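PDB 6EUA: angiopoietin-related protein 3, which raises plasma triglycerides by inhibiting lipoprotein lipase and, through its fibrinogen-like domain, the part described here, mediates endothelial cell adhesion. Local coordinates for residues N135-I140 / S203-L208. Residues are numbered along the deposited sequence; the frame is centred on the assembly and turned at random.
Sequences NVPNAI and SQNGRL
N138 and Q204 illustrate how one carbonyl can serve as the polar meeting point of two irregular chain segments. The backbone N of Q204 donates to N138 O at 3.3 Å, lying in the carbonyl plane with a C=O...N angle of 158°, although the N-H...O angle is only 140°. The same oxygen receives a CA-H...O contact from S203 CA at 3.5 Å, and Q204 CG passes alongside it at 3.4 Å before the rest of that poorly ordered side chain runs on.

Van der Waals contacts flank this bond. The CB of P137 presses on S203 CB at 3.5 Å, tighter than ordinary van der Waals contact, while P137 CG lies 4.1 Å from the amide nitrogen ND2 of N205. One residue further along the chain from N138, the methyl of A139 rests against S203 CA. Within the fibrinogen C-terminal domain, the contact thus joins the loop that leaves strand 127-134 of the large antiparallel sheet to the turn of the small hairpin 199-202/208-211. W201 of that hairpin adds a further tie, its NE1 bonding to P137 O, and Y209 packs on V136 and P137.

Hydrogen bonds to the N138 side chain hold the shape of 135-140. With CG anti to the backbone N (chi1 -179°), the amide of N138 reaches forward to I140, where OD1 accepts from I140 N at 3.0 Å, closing an Asx turn. That donor sits well above the carbonyl plane of the amide, and the hydroxyl of Y114, from strand 109-118, makes a second bond to OD1.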
ATOM      1  N   ASN A 135      14.059 -20.058  15.040  1.00 48.07           N
ATOM      2  CA  ASN A 135      13.873 -21.439  14.594  1.00 49.04           C
ATOM      3  C   ASN A 135      14.741 -21.772  13.387  1.00 49.60           C
ATOM      4  O   ASN A 135      14.515 -22.791  12.724  1.00 45.74           O
ATOM      5  CB  ASN A 135      12.399 -21.724  14.286  1.00 42.62           C
ATOM      6  CG  ASN A 135      11.812 -20.779  13.246  1.00 49.37           C
ATOM      7  OD1 ASN A 135      12.528 -20.218  12.413  1.00 44.38           O
ATOM      8  ND2 ASN A 135      10.494 -20.599  13.293  1.00 52.08           N
ATOM      9  N   VAL A 136      15.709 -20.920  13.076  1.00 47.80           N
ATOM     10  CA  VAL A 136      16.671 -21.142  12.002  1.00 50.42           C
ATOM     11  C   VAL A 136      18.042 -20.777  12.563  1.00 53.03           C
ATOM     12  O   VAL A 136      18.179 -19.762  13.263  1.00 48.18           O
ATOM     13  CB  VAL A 136      16.298 -20.340  10.738  1.00 48.50           C
ATOM     14  CG1 VAL A 136      16.588 -18.842  10.896  1.00 45.72           C
ATOM     15  CG2 VAL A 136      16.996 -20.900   9.512  1.00 52.12           C
ATOM     16  N   PRO A 137      19.066 -21.591  12.334  1.00 56.15           N
ATOM     17  CA  PRO A 137      20.383 -21.279  12.896  1.00 59.23           C
ATOM     18  C   PRO A 137      20.926 -19.972  12.337  1.00 56.40           C
ATOM     19  O   PRO A 137      20.534 -19.505  11.266  1.00 58.66           O
ATOM     20  CB  PRO A 137      21.251 -22.473  12.481  1.00 66.17           C
ATOM     21  CG  PRO A 137      20.287 -23.547  12.073  1.00 66.11           C
ATOM     22  CD  PRO A 137      19.072 -22.840  11.556  1.00 60.89           C
ATOM     23  N   ASN A 138      21.832 -19.373  13.104  1.00 48.24           N
ATOM     24  CA  ASN A 138      22.435 -18.108  12.725  1.00 47.61           C
ATOM     25  C   ASN A 138      23.466 -18.306  11.620  1.00 47.47           C
ATOM     26  O   ASN A 138      24.212 -19.287  11.619  1.00 49.83           O
ATOM     27  CB  ASN A 138      23.093 -17.460  13.940  1.00 50.53           C
ATOM     28  CG  ASN A 138      23.727 -16.124  13.615  1.00 45.52           C
ATOM     29  OD1 ASN A 138      23.188 -15.337  12.843  1.00 43.37           O
ATOM     30  ND2 ASN A 138      24.887 -15.872  14.192  1.00 50.80           N
ATOM     31  N   ALA A 139      23.506 -17.357  10.678  1.00 43.07           N
ATOM     32  CA  ALA A 139      24.501 -17.333   9.615  1.00 41.31           C
ATOM     33  C   ALA A 139      25.441 -16.139   9.686  1.00 39.12           C
ATOM     34  O   ALA A 139      26.390 -16.078   8.900  1.00 41.23           O
ATOM     35  CB  ALA A 139      23.818 -17.332   8.236  1.00 47.79           C
ATOM     36  N   ILE A 140      25.201 -15.189  10.585  1.00 41.29           N
ATOM     37  CA  ILE A 140      25.993 -13.966  10.684  1.00 44.42           C
ATOM     38  C   ILE A 140      26.924 -14.111  11.882  1.00 50.75           C
ATOM     39  O   ILE A 140      26.491 -14.587  12.942  1.00 58.05           O
ATOM     40  CB  ILE A 140      25.076 -12.734  10.806  1.00 47.35           C
ATOM     41  CG1 ILE A 140      24.048 -12.727   9.670  1.00 43.25           C
ATOM     42  CG2 ILE A 140      25.876 -11.437  10.805  1.00 49.07           C
ATOM     43  CD1 ILE A 140      22.829 -11.857   9.928  1.00 38.21           C
ATOM     44  N   SER A 203      23.933 -21.363   7.372  1.00 55.56           N
ATOM     45  CA  SER A 203      24.213 -21.287   8.791  1.00 65.08           C
ATOM     46  C   SER A 203      25.591 -21.860   9.106  1.00 71.13           C
ATOM     47  O   SER A 203      26.294 -22.398   8.246  1.00 75.32           O
ATOM     48  CB  SER A 203      23.141 -22.021   9.582  1.00 71.63           C
ATOM     49  OG  SER A 203      22.927 -23.307   9.037  1.00 74.40           O
ATOM     50  N   GLN A 204      25.961 -21.742  10.380  1.00 81.37           N
ATOM     51  CA  GLN A 204      27.294 -22.126  10.830  1.00 92.14           C
ATOM     52  C   GLN A 204      27.558 -23.614  10.610  1.00 91.33           C
ATOM     53  O   GLN A 204      28.679 -24.006  10.261  1.00 93.59           O
ATOM     54  CB  GLN A 204      27.442 -21.751  12.305  1.00104.38           C
ATOM     55  CG  GLN A 204      26.102 -21.758  13.055  1.00110.49           C
ATOM     56  CD  GLN A 204      26.162 -21.075  14.408  1.00117.09           C
ATOM     57  OE1 GLN A 204      27.019 -20.224  14.651  1.00120.21           O
ATOM     58  NE2 GLN A 204      25.245 -21.443  15.296  1.00118.37           N
ATOM     59  N   ASN A 205      26.536 -24.454  10.796  1.00 86.05           N
ATOM     60  CA  ASN A 205      26.715 -25.899  10.668  1.00 76.64           C
ATOM     61  C   ASN A 205      27.050 -26.302   9.236  1.00 75.31           C
ATOM     62  O   ASN A 205      27.911 -27.159   9.017  1.00 79.15           O
ATOM     63  CB  ASN A 205      25.463 -26.640  11.160  1.00 73.53           C
ATOM     64  CG  ASN A 205      24.156 -25.955  10.745  1.00 72.66           C
ATOM     65  OD1 ASN A 205      24.161 -24.946  10.039  1.00 74.52           O
ATOM     66  ND2 ASN A 205      23.034 -26.495  11.207  1.00 64.62           N
ATOM     67  N   GLY A 206      26.393 -25.695   8.250  1.00 76.65           N
ATOM     68  CA  GLY A 206      26.604 -26.052   6.856  1.00 75.30           C
ATOM     69  C   GLY A 206      25.335 -26.035   6.019  1.00 65.87           C
ATOM     70  O   GLY A 206      25.389 -25.972   4.783  1.00 57.63           O
ATOM     71  N   ARG A 207      24.184 -26.078   6.686  1.00 53.74           N
ATOM     72  CA  ARG A 207      22.905 -26.143   5.992  1.00 52.34           C
ATOM     73  C   ARG A 207      22.586 -24.800   5.334  1.00 47.13           C
ATOM     74  O   ARG A 207      22.507 -23.771   6.012  1.00 45.49           O
ATOM     75  CB  ARG A 207      21.810 -26.545   6.976  1.00 57.19           C
ATOM     76  CG  ARG A 207      20.406 -26.153   6.543  1.00 63.27           C
ATOM     77  CD  ARG A 207      19.877 -27.043   5.431  1.00 71.09           C
ATOM     78  NE  ARG A 207      18.475 -26.758   5.125  1.00 78.31           N
ATOM     79  CZ  ARG A 207      17.451 -27.023   5.933  1.00 84.76           C
ATOM     80  NH1 ARG A 207      17.650 -27.603   7.113  1.00 87.31           N
ATOM     81  NH2 ARG A 207      16.219 -26.714   5.550  1.00 83.13           N
ATOM     82  N   LEU A 208      22.409 -24.806   4.017  1.00 46.30           N
ATOM     83  CA  LEU A 208      22.132 -23.592   3.260  1.00 50.94           C
ATOM     84  C   LEU A 208      20.650 -23.527   2.909  1.00 45.26           C
ATOM     85  O   LEU A 208      20.115 -24.447   2.284  1.00 43.56           O
ATOM     86  CB  LEU A 208      22.977 -23.541   1.988  1.00 48.68           C
ATOM     87  CG  LEU A 208      23.106 -22.172   1.318  1.00 49.87           C
ATOM     88  CD1 LEU A 208      24.466 -22.044   0.673  1.00 43.74           C
ATOM     89  CD2 LEU A 208      21.991 -21.949   0.287  1.00 50.34           C
TER